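PDB 3DMH: probable ribosomal RNA small subunit methyltransferase from Thermus thermophilus, which probably transfers a methyl group from S-adenosylmethionine to the N2 atom of a guanosine in 16S ribosomal RNA. Local coordinates for residues 335-340 with 367-372; 322-327 with 351-356; 235-240 with 299-304. All coordinates share one frame; numbering follows the deposited sequence.

Contact 1 (335-340 with 367-372). With GMP (guanosine), chain E.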
loop_
_atom_site.group_PDB
_atom_site.type_symbol
_atom_site.label_atom_id
_atom_site.label_comp_id
_atom_site.label_asym_id
_atom_site.label_seq_id
_atom_site.Cartn_x
_atom_site.Cartn_y
_atom_site.Cartn_z
ATOM N N VAL A 335 9.036 14.749 -19.534
ATOM C CA VAL A 335 9.867 15.052 -18.371
ATOM C C VAL A 335 9.470 14.263 -17.125
ATOM O O VAL A 335 8.307 13.877 -16.955
ATOM C CB VAL A 335 9.903 16.568 -18.078
ATOM C CG1 VAL A 335 10.574 17.324 -19.220
ATOM C CG2 VAL A 335 8.505 17.130 -17.815
ATOM N N PHE A 336 10.463 14.032 -16.268
ATOM C CA PHE A 336 10.309 13.221 -15.057
ATOM C C PHE A 336 10.789 14.013 -13.850
ATOM O O PHE A 336 11.890 14.587 -13.875
ATOM C CB PHE A 336 11.156 11.966 -15.219
ATOM C CG PHE A 336 11.122 11.022 -14.044
ATOM C CD1 PHE A 336 9.913 10.678 -13.435
ATOM C CD2 PHE A 336 12.301 10.446 -13.579
ATOM C CE1 PHE A 336 9.868 9.763 -12.369
ATOM C CE2 PHE A 336 12.288 9.533 -12.514
ATOM C CZ PHE A 336 11.070 9.183 -11.909
ATOM N N PHE A 337 9.972 14.037 -12.794
ATOM C CA PHE A 337 10.339 14.671 -11.526
ATOM C C PHE A 337 10.244 13.634 -10.414
ATOM O O PHE A 337 9.209 12.970 -10.287
ATOM C CB PHE A 337 9.365 15.802 -11.156
ATOM C CG PHE A 337 9.399 16.968 -12.082
ATOM C CD1 PHE A 337 10.126 18.115 -11.766
ATOM C CD2 PHE A 337 8.695 16.931 -13.284
ATOM C CE1 PHE A 337 10.147 19.196 -12.640
ATOM C CE2 PHE A 337 8.704 18.003 -14.145
ATOM C CZ PHE A 337 9.435 19.149 -13.829
ATOM N N LEU A 338 11.298 13.516 -9.605
ATOM C CA LEU A 338 11.314 12.571 -8.483
ATOM C C LEU A 338 11.829 13.269 -7.235
ATOM O O LEU A 338 12.790 14.033 -7.309
ATOM C CB LEU A 338 12.220 11.388 -8.833
ATOM C CG LEU A 338 12.475 10.327 -7.757
ATOM C CD1 LEU A 338 12.723 8.943 -8.361
ATOM C CD2 LEU A 338 13.667 10.756 -6.905
ATOM N N VAL A 339 11.208 13.014 -6.087
ATOM C CA VAL A 339 11.687 13.633 -4.846
ATOM C C VAL A 339 12.038 12.548 -3.835
ATOM O O VAL A 339 11.312 11.551 -3.710
ATOM C CB VAL A 339 10.674 14.673 -4.291
ATOM C CG1 VAL A 339 9.343 14.021 -3.901
ATOM C CG2 VAL A 339 11.263 15.450 -3.103
ATOM N N SER A 340 13.162 12.735 -3.127
ATOM C CA SER A 340 13.576 11.759 -2.134
ATOM C C SER A 340 14.456 12.358 -1.042
ATOM O O SER A 340 14.844 13.517 -1.104
ATOM C CB SER A 340 14.328 10.605 -2.793
ATOM O OG SER A 340 15.659 10.946 -3.082
ATOM N N VAL A 367 15.011 17.102 -5.224
ATOM C CA VAL A 367 14.175 16.914 -6.396
ATOM C C VAL A 367 15.091 16.717 -7.588
ATOM O O VAL A 367 15.898 17.600 -7.943
ATOM C CB VAL A 367 13.214 18.100 -6.636
ATOM C CG1 VAL A 367 12.350 17.841 -7.864
ATOM C CG2 VAL A 367 12.340 18.347 -5.401
ATOM N N LEU A 368 14.982 15.534 -8.182
ATOM C CA LEU A 368 15.719 15.214 -9.392
ATOM C C LEU A 368 14.806 15.325 -10.603
ATOM O O LEU A 368 13.585 15.147 -10.497
ATOM C CB LEU A 368 16.334 13.815 -9.299
ATOM C CG LEU A 368 17.310 13.595 -8.132
ATOM C CD1 LEU A 368 17.819 12.164 -8.130
ATOM C CD2 LEU A 368 18.479 14.568 -8.152
ATOM N N PHE A 369 15.422 15.614 -11.748
ATOM C CA PHE A 369 14.704 15.855 -12.992
ATOM C C PHE A 369 15.419 15.138 -14.122
ATOM O O PHE A 369 16.649 15.046 -14.133
ATOM C CB PHE A 369 14.669 17.370 -13.264
ATOM C CG PHE A 369 14.165 17.751 -14.644
ATOM C CD1 PHE A 369 12.813 17.984 -14.868
ATOM C CD2 PHE A 369 15.059 17.909 -15.708
ATOM C CE1 PHE A 369 12.343 18.345 -16.141
ATOM C CE2 PHE A 369 14.603 18.279 -16.989
ATOM C CZ PHE A 369 13.243 18.496 -17.204
ATOM N N ALA A 370 14.642 14.620 -15.068
ATOM C CA ALA A 370 15.208 14.070 -16.296
ATOM C C ALA A 370 14.262 14.295 -17.462
ATOM O O ALA A 370 13.041 14.383 -17.292
ATOM C CB ALA A 370 15.513 12.597 -16.129
ATOM N N GLU A 371 14.840 14.387 -18.656
ATOM C CA GLU A 371 14.064 14.551 -19.873
ATOM C C GLU A 371 14.282 13.343 -20.773
ATOM O O GLU A 371 15.426 12.912 -20.971
ATOM C CB GLU A 371 14.470 15.837 -20.610
ATOM C CG GLU A 371 13.611 16.129 -21.843
ATOM C CD GLU A 371 14.029 17.376 -22.596
ATOM O OE1 GLU A 371 14.381 18.385 -21.946
ATOM O OE2 GLU A 371 13.997 17.348 -23.847
ATOM N N LYS A 372 13.189 12.812 -21.316
ATOM C CA LYS A 372 13.252 11.708 -22.271
ATOM C C LYS A 372 13.844 12.189 -23.592
ATOM O O LYS A 372 13.328 13.123 -24.208
ATOM C CB LYS A 372 11.857 11.122 -22.503
ATOM C CG LYS A 372 11.809 9.907 -23.433
ATOM C CD LYS A 372 12.294 8.630 -22.762
ATOM C CE LYS A 372 12.102 7.440 -23.686
ATOM N NZ LYS A 372 12.579 6.161 -23.091
HETATM C "C4'" GMP E . 11.460 13.221 7.366
HETATM O "O4'" GMP E . 11.548 12.770 6.008
HETATM C "C3'" GMP E . 10.921 12.050 8.171
HETATM O "O3'" GMP E . 9.508 12.243 8.318
HETATM C "C2'" GMP E . 11.179 10.846 7.282
HETATM O "O2'" GMP E . 10.217 9.814 7.501
HETATM C "C1'" GMP E . 11.033 11.441 5.892
HETATM N N9 GMP E . 11.796 10.770 4.819
HETATM C C8 GMP E . 12.971 10.125 4.904
HETATM N N7 GMP E . 13.369 9.659 3.692
HETATM C C5 GMP E . 12.434 10.033 2.790
HETATM C C6 GMP E . 12.214 9.877 1.328
HETATM O O6 GMP E . 13.041 9.271 0.615
HETATM N N1 GMP E . 11.096 10.411 0.805
HETATM C C2 GMP E . 10.177 11.077 1.547
HETATM N N2 GMP E . 9.064 11.597 0.977
HETATM N N3 GMP E . 10.315 11.258 2.890
HETATM C C4 GMP E . 11.402 10.770 3.540
#
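F369 turns the edge of its ring toward the face of F337, and this T-shaped pair is the main side-chain contact between the two strands. The ring centroids are 5.2 Å apart and the planes stand at 68°. F369 CD1 lies 3.7 Å from F337 CE1, over one face of the F337 ring and towards its rim. The two side chains leave neighbouring strands side by side and point the same way. With CG anti to the backbone N (chi1 170°), the F369 ring leans over to F337 and V335. V335 meets F369 obliquely, with CG1 3.5 Å from F369 CZ. V339 and V367 continue the same face, where their CG2 methyls meet at 3.9 Å.

The backbones beneath form an antiparallel ladder. F336 with A370 and L338 with L368 are the hydrogen-bonded pairs. The bond from L338 N to L368 O is 2.9 Å long and the straightest of the four, at 168°. This reversed strand pair belongs to the seven-stranded sheet of a Rossmann-like methyltransferase domain, whose strand order is 3-2-1-4-5-7-6. Strand 366-371 is number seven, inserted antiparallel between strands five and six, as in class I methyltransferases.

F336, L338, L368 and A370 lie on the reverse side of the sheet. Of the F336 side chain, CB stays near A370, while the ring leads away from strand 367-371 and meets F354. On the face of F337, F369, V339 and V367, R226 makes a cation-pi contact with F369, and helix 214-227 packs on V339 and V367. At the end of strand 335-340, S340 enters the guanosine pocket, with its CA 3.7 Å from guanosine O6.

Contact 2 (322-327 with 351-356). With SAM (S-adenosylmethionine), chain D.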
loop_
_atom_site.group_PDB
_atom_site.type_symbol
_atom_site.label_atom_id
_atom_site.label_comp_id
_atom_site.label_asym_id
_atom_site.label_seq_id
_atom_site.Cartn_x
_atom_site.Cartn_y
_atom_site.Cartn_z
ATOM N N PHE A 322 9.758 2.351 -10.360
ATOM C CA PHE A 322 9.150 3.628 -10.709
ATOM C C PHE A 322 10.030 4.358 -11.718
ATOM O O PHE A 322 9.532 4.904 -12.698
ATOM C CB PHE A 322 8.991 4.502 -9.461
ATOM C CG PHE A 322 7.741 4.232 -8.653
ATOM C CD1 PHE A 322 6.941 3.100 -8.855
ATOM C CD2 PHE A 322 7.377 5.138 -7.652
ATOM C CE1 PHE A 322 5.799 2.926 -8.082
ATOM C CE2 PHE A 322 6.257 4.962 -6.885
ATOM C CZ PHE A 322 5.454 3.849 -7.099
ATOM N N VAL A 323 11.344 4.361 -11.466
ATOM C CA VAL A 323 12.270 5.052 -12.372
ATOM C C VAL A 323 12.286 4.373 -13.736
ATOM O O VAL A 323 12.207 5.051 -14.745
ATOM C CB VAL A 323 13.676 5.071 -11.795
ATOM C CG1 VAL A 323 14.686 5.697 -12.793
ATOM C CG2 VAL A 323 13.666 5.859 -10.521
ATOM N N ASN A 324 12.370 3.040 -13.748
ATOM C CA ASN A 324 12.418 2.305 -15.027
ATOM C C ASN A 324 11.128 2.534 -15.799
ATOM O O ASN A 324 11.144 2.751 -17.016
ATOM C CB ASN A 324 12.626 0.801 -14.809
ATOM C CG ASN A 324 13.929 0.482 -14.092
ATOM O OD1 ASN A 324 14.863 1.284 -14.074
ATOM N ND2 ASN A 324 13.993 -0.702 -13.490
ATOM N N VAL A 325 10.002 2.497 -15.081
ATOM C CA VAL A 325 8.715 2.716 -15.726
ATOM C C VAL A 325 8.589 4.155 -16.257
ATOM O O VAL A 325 8.128 4.362 -17.370
ATOM C CB VAL A 325 7.553 2.295 -14.791
ATOM C CG1 VAL A 325 6.206 2.810 -15.303
ATOM C CG2 VAL A 325 7.529 0.779 -14.666
ATOM N N ALA A 326 9.042 5.143 -15.481
ATOM C CA ALA A 326 8.978 6.528 -15.913
ATOM C C ALA A 326 9.701 6.722 -17.243
ATOM O O ALA A 326 9.184 7.376 -18.162
ATOM C CB ALA A 326 9.574 7.432 -14.853
ATOM N N ALA A 327 10.902 6.165 -17.347
ATOM C CA ALA A 327 11.675 6.269 -18.587
ATOM C C ALA A 327 10.927 5.643 -19.765
ATOM O O ALA A 327 10.912 6.192 -20.880
ATOM C CB ALA A 327 13.030 5.607 -18.404
ATOM N N GLU A 351 20.654 8.440 -14.530
ATOM C CA GLU A 351 21.693 8.490 -15.552
ATOM C C GLU A 351 21.623 7.275 -16.479
ATOM O O GLU A 351 21.725 7.411 -17.704
ATOM C CB GLU A 351 23.064 8.573 -14.889
ATOM C CG GLU A 351 24.106 9.235 -15.737
ATOM C CD GLU A 351 25.043 10.062 -14.899
ATOM O OE1 GLU A 351 24.795 11.281 -14.769
ATOM O OE2 GLU A 351 26.014 9.493 -14.352
ATOM N N GLU A 352 21.438 6.094 -15.897
ATOM C CA GLU A 352 21.351 4.866 -16.680
ATOM C C GLU A 352 20.105 4.848 -17.570
ATOM O O GLU A 352 20.168 4.422 -18.724
ATOM C CB GLU A 352 21.365 3.649 -15.757
ATOM C CG GLU A 352 21.312 2.308 -16.485
ATOM C CD GLU A 352 20.714 1.203 -15.644
ATOM O OE1 GLU A 352 20.283 1.466 -14.494
ATOM O OE2 GLU A 352 20.660 0.058 -16.140
ATOM N N LYS A 353 18.978 5.319 -17.042
ATOM C CA LYS A 353 17.709 5.187 -17.759
ATOM C C LYS A 353 17.358 6.339 -18.708
ATOM O O LYS A 353 16.631 6.129 -19.686
ATOM C CB LYS A 353 16.557 4.920 -16.787
ATOM C CG LYS A 353 16.671 3.610 -16.007
ATOM C CD LYS A 353 16.509 2.384 -16.912
ATOM C CE LYS A 353 17.035 1.129 -16.221
ATOM N NZ LYS A 353 16.722 -0.093 -16.999
ATOM N N PHE A 354 17.863 7.539 -18.411
ATOM C CA PHE A 354 17.570 8.738 -19.196
ATOM C C PHE A 354 18.799 9.271 -19.935
ATOM O O PHE A 354 18.668 9.985 -20.935
ATOM C CB PHE A 354 16.990 9.842 -18.302
ATOM C CG PHE A 354 15.583 9.579 -17.838
ATOM C CD1 PHE A 354 14.494 9.986 -18.606
ATOM C CD2 PHE A 354 15.351 8.938 -16.624
ATOM C CE1 PHE A 354 13.183 9.753 -18.176
ATOM C CE2 PHE A 354 14.051 8.707 -16.180
ATOM C CZ PHE A 354 12.963 9.120 -16.963
ATOM N N GLY A 355 19.987 8.933 -19.431
ATOM C CA GLY A 355 21.246 9.390 -20.008
ATOM C C GLY A 355 21.834 10.607 -19.311
ATOM O O GLY A 355 23.038 10.869 -19.411
ATOM N N ALA A 356 20.976 11.355 -18.615
ATOM C CA ALA A 356 21.364 12.558 -17.884
ATOM C C ALA A 356 20.282 12.908 -16.869
ATOM O O ALA A 356 19.162 12.401 -16.956
ATOM C CB ALA A 356 21.581 13.732 -18.843
HETATM N N SAM D . 2.197 10.714 -4.016
HETATM C CA SAM D . 1.741 10.708 -2.583
HETATM C C SAM D . 2.285 11.939 -1.890
HETATM O O SAM D . 3.163 12.565 -2.500
HETATM O OXT SAM D . 1.871 12.243 -0.759
HETATM C CB SAM D . 2.247 9.468 -1.842
HETATM C CG SAM D . 3.768 9.297 -1.792
HETATM S SD SAM D . 4.242 7.857 -0.781
HETATM C CE SAM D . 5.952 8.274 -0.334
HETATM C "C5'" SAM D . 4.535 6.506 -1.960
HETATM C "C4'" SAM D . 3.242 5.883 -2.460
HETATM O "O4'" SAM D . 3.650 4.789 -3.277
HETATM C "C3'" SAM D . 2.316 5.338 -1.363
HETATM O "O3'" SAM D . 1.005 5.877 -1.465
HETATM C "C2'" SAM D . 2.357 3.824 -1.592
HETATM O "O2'" SAM D . 1.189 3.122 -1.213
HETATM C "C1'" SAM D . 2.650 3.807 -3.091
HETATM N N9 SAM D . 3.126 2.509 -3.531
HETATM C C8 SAM D . 3.881 1.569 -2.833
HETATM N N7 SAM D . 4.125 0.509 -3.642
HETATM C C5 SAM D . 3.510 0.761 -4.850
HETATM C C6 SAM D . 3.378 0.030 -6.036
HETATM N N6 SAM D . 3.897 -1.200 -6.158
HETATM N N1 SAM D . 2.680 0.605 -7.072
HETATM C C2 SAM D . 2.109 1.853 -6.958
HETATM N N3 SAM D . 2.175 2.578 -5.773
HETATM C C4 SAM D . 2.881 2.021 -4.764
#
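A327 and K353 mark the closest backbone approach of the two helices, with their CA atoms 6.2 Å apart. Both segments are helical where they touch. Helix 317-329 runs on past A327, whereas the other helix stops at F354, and G355 leaves helical geometry with a positive phi of 97°. No hydrogen bond joins the two. A327 directs its CB at the last turn of helix 346-354, where the methyl lies 3.9 Å from K353 CB.

The same methyl sits over one face of the F354 ring, nearer the rim than the middle. This is a CH-pi contact, 4.1 Å from CB to the ring centroid and 22° off the normal. The ring tip also reaches the backbone, with F354 CZ 3.5 Å from A327 CA. The small A327 side chain is consistent with this close approach.

These helices lie on the same face of the Rossmann-like sheet. Helix 317-329 is the helix of the beta-alpha-beta crossover from strand 299-304 to strand 334-340, and helix 346-354 follows the second of these strands.

K353 bends at chi2 (-68°), then runs extended across N324. Its CE comes 3.1 Å from N324 OD1, while NZ stays at 3.7 Å from that oxygen and makes no hydrogen bond to it. An alanine in place of K353 lacks the CG, CD and CE methylenes that lie along N324 OD1, and this is likely to open a gap beside N324 and V323 CG1. The lysine NZ has a long, weak ion pair with a sulfate. On another side of helix 317-329, F322 presents its ring edge to the adenine of S-adenosylmethionine, with F322 CZ 3.8 Å from the ligand's N3.

Contact 3 (235-240 with 299-304)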
loop_
_atom_site.group_PDB
_atom_site.type_symbol
_atom_site.label_atom_id
_atom_site.label_comp_id
_atom_site.label_asym_id
_atom_site.label_seq_id
_atom_site.Cartn_x
_atom_site.Cartn_y
_atom_site.Cartn_z
ATOM N N ARG A 235 -1.595 18.592 -20.564
ATOM C CA ARG A 235 -0.569 17.542 -20.618
ATOM C C ARG A 235 -1.072 16.278 -19.930
ATOM O O ARG A 235 -1.847 16.344 -18.972
ATOM C CB ARG A 235 0.750 17.990 -19.951
ATOM C CG ARG A 235 1.352 19.296 -20.485
ATOM C CD ARG A 235 1.793 19.201 -21.919
ATOM N NE ARG A 235 2.265 20.495 -22.402
ATOM C CZ ARG A 235 3.527 20.909 -22.334
ATOM N NH1 ARG A 235 4.462 20.125 -21.800
ATOM N NH2 ARG A 235 3.853 22.109 -22.806
ATOM N N GLN A 236 -0.610 15.135 -20.422
ATOM C CA GLN A 236 -0.889 13.836 -19.803
ATOM C C GLN A 236 0.157 13.541 -18.734
ATOM O O GLN A 236 1.353 13.504 -19.023
ATOM C CB GLN A 236 -0.936 12.746 -20.874
ATOM C CG GLN A 236 -2.158 12.881 -21.774
ATOM C CD GLN A 236 -2.087 12.003 -23.004
ATOM O OE1 GLN A 236 -1.011 11.565 -23.410
ATOM N NE2 GLN A 236 -3.237 11.755 -23.617
ATOM N N VAL A 237 -0.312 13.370 -17.500
ATOM C CA VAL A 237 0.576 13.201 -16.347
ATOM C C VAL A 237 0.311 11.835 -15.734
ATOM O O VAL A 237 -0.847 11.437 -15.588
ATOM C CB VAL A 237 0.303 14.284 -15.275
ATOM C CG1 VAL A 237 1.077 14.004 -13.978
ATOM C CG2 VAL A 237 0.663 15.668 -15.811
ATOM N N LEU A 238 1.382 11.110 -15.393
ATOM C CA LEU A 238 1.281 9.899 -14.589
ATOM C C LEU A 238 1.891 10.198 -13.233
ATOM O O LEU A 238 3.025 10.686 -13.182
ATOM C CB LEU A 238 2.058 8.752 -15.228
ATOM C CG LEU A 238 2.031 7.404 -14.490
ATOM C CD1 LEU A 238 0.629 6.819 -14.441
ATOM C CD2 LEU A 238 2.942 6.445 -15.249
ATOM N N ASP A 239 1.136 9.912 -12.168
ATOM C CA ASP A 239 1.608 10.092 -10.787
ATOM C C ASP A 239 1.872 8.687 -10.251
ATOM O O ASP A 239 0.918 7.926 -10.006
ATOM C CB ASP A 239 0.539 10.826 -9.959
ATOM C CG ASP A 239 0.956 11.095 -8.519
ATOM O OD1 ASP A 239 2.009 10.616 -8.069
ATOM O OD2 ASP A 239 0.167 11.779 -7.842
ATOM N N LEU A 240 3.160 8.331 -10.112
ATOM C CA LEU A 240 3.536 6.987 -9.651
ATOM C C LEU A 240 3.486 6.937 -8.133
ATOM O O LEU A 240 4.316 7.561 -7.436
ATOM C CB LEU A 240 4.947 6.620 -10.131
ATOM C CG LEU A 240 5.147 6.390 -11.621
ATOM C CD1 LEU A 240 6.613 6.377 -11.997
ATOM C CD2 LEU A 240 4.493 5.079 -12.050
ATOM N N PHE A 299 3.108 9.343 -21.676
ATOM C CA PHE A 299 2.791 10.561 -20.944
ATOM C C PHE A 299 3.776 11.659 -21.276
ATOM O O PHE A 299 4.879 11.389 -21.761
ATOM C CB PHE A 299 2.778 10.271 -19.431
ATOM C CG PHE A 299 1.766 9.227 -19.035
ATOM C CD1 PHE A 299 0.482 9.598 -18.659
ATOM C CD2 PHE A 299 2.081 7.863 -19.106
ATOM C CE1 PHE A 299 -0.469 8.646 -18.325
ATOM C CE2 PHE A 299 1.124 6.884 -18.792
ATOM C CZ PHE A 299 -0.152 7.277 -18.401
ATOM N N ASP A 300 3.353 12.899 -21.017
ATOM C CA ASP A 300 4.183 14.090 -21.188
ATOM C C ASP A 300 4.988 14.407 -19.920
ATOM O O ASP A 300 6.115 14.911 -19.999
ATOM C CB ASP A 300 3.298 15.295 -21.528
ATOM C CG ASP A 300 2.397 15.044 -22.731
ATOM O OD1 ASP A 300 2.927 14.657 -23.797
ATOM O OD2 ASP A 300 1.159 15.230 -22.607
ATOM N N ILE A 301 4.399 14.135 -18.757
ATOM C CA ILE A 301 5.031 14.453 -17.477
ATOM C C ILE A 301 4.780 13.289 -16.536
ATOM O O ILE A 301 3.653 12.814 -16.433
ATOM C CB ILE A 301 4.426 15.734 -16.849
ATOM C CG1 ILE A 301 4.687 16.946 -17.745
ATOM C CG2 ILE A 301 5.006 16.002 -15.461
ATOM C CD1 ILE A 301 3.839 18.152 -17.385
ATOM N N ILE A 302 5.824 12.841 -15.845
ATOM C CA ILE A 302 5.664 11.804 -14.823
ATOM C C ILE A 302 6.270 12.301 -13.524
ATOM O O ILE A 302 7.375 12.865 -13.522
ATOM C CB ILE A 302 6.298 10.473 -15.267
ATOM C CG1 ILE A 302 5.552 9.972 -16.509
ATOM C CG2 ILE A 302 6.234 9.434 -14.115
ATOM C CD1 ILE A 302 5.987 8.616 -17.021
ATOM N N VAL A 303 5.513 12.177 -12.439
ATOM C CA VAL A 303 5.972 12.685 -11.142
ATOM C C VAL A 303 5.938 11.553 -10.143
ATOM O O VAL A 303 5.090 10.655 -10.240
ATOM C CB VAL A 303 5.099 13.866 -10.607
ATOM C CG1 VAL A 303 5.157 15.047 -11.559
ATOM C CG2 VAL A 303 3.641 13.414 -10.380
ATOM N N THR A 304 6.841 11.599 -9.165
ATOM C CA THR A 304 6.776 10.607 -8.105
ATOM C C THR A 304 7.486 11.057 -6.845
ATOM O O THR A 304 8.544 11.675 -6.910
ATOM C CB THR A 304 7.326 9.223 -8.565
ATOM O OG1 THR A 304 7.071 8.248 -7.544
ATOM C CG2 THR A 304 8.848 9.279 -8.874
#
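L238 packs closely on F299, which lies just before the corner at D300. The CB of L238 sits over the centre of the F299 ring, 3.7 Å from the centroid and 7° off the normal, a clear CH-pi contact. L238 CD1 and CD2 come near F299 CZ and CE2. L238 has CG anti to the backbone N (chi1 -180°), which carries CD2 on to both F299 and I302. I302 lies beside L238 and points the same way, and its CG2 is 3.7 Å from L240 CD1. Helix 317-329 covers this side through F322 and A326. V237 and I301 pack on the other face, where V303 also lies.

The backbones run parallel. L238 is bonded to strand 301-304 through both N and O, its N to I301 O and its O to V303 N, each at 3.0 Å. These are strands one and four, the central parallel pair of the Rossmann-like fold. Strand one ends in D239 and L240, and the glycine-rich loop of these methyltransferases follows. Strand four leads into the NPPF sequence that begins with N305. At this end T304 OG1 donates to L240 O at 2.8 Å.

The other end is more open to solvent: R235 is exposed. Its guanidinium does not meet D300, since R235 NE stays 5.4 Å from D300 OD2. Instead D300 OD2 takes the backbone N-H of Q236, at 2.8 Å from Q236 N and almost straight (172°). Q236 O in turn accepts from both D300 N and I301 N. R331 binds D300 OD1 in a salt bridge and also Q236 OE1. With OD2 held by the Q236 N-H and OD1 by R331, the aspartate would probably favour its charged form and hold the corner at D300.

Overall arrangement
Contacts 1 and 3 belong to one sheet. Strands 299-304 and 334-340 are neighbours in it, joined by bonds such as I302 N to V335 O at 2.9 Å. Their centres are 11 Å apart. Contact 2 lies over that sheet, about 9 Å from contact 1 and 14 Å from contact 3, centre to centre. K372 NZ reaches A327 O at 2.8 Å, and F336 CE1 touches A326 CB at 3.4 Å. F322 ties contact 2 to contact 3, with F322 CE2 3.3 Å from L240 O. The ligands lie near the C-terminal ends of the parallel strands: S-adenosylmethionine beside D239 and F322, guanosine beside S340 and N305.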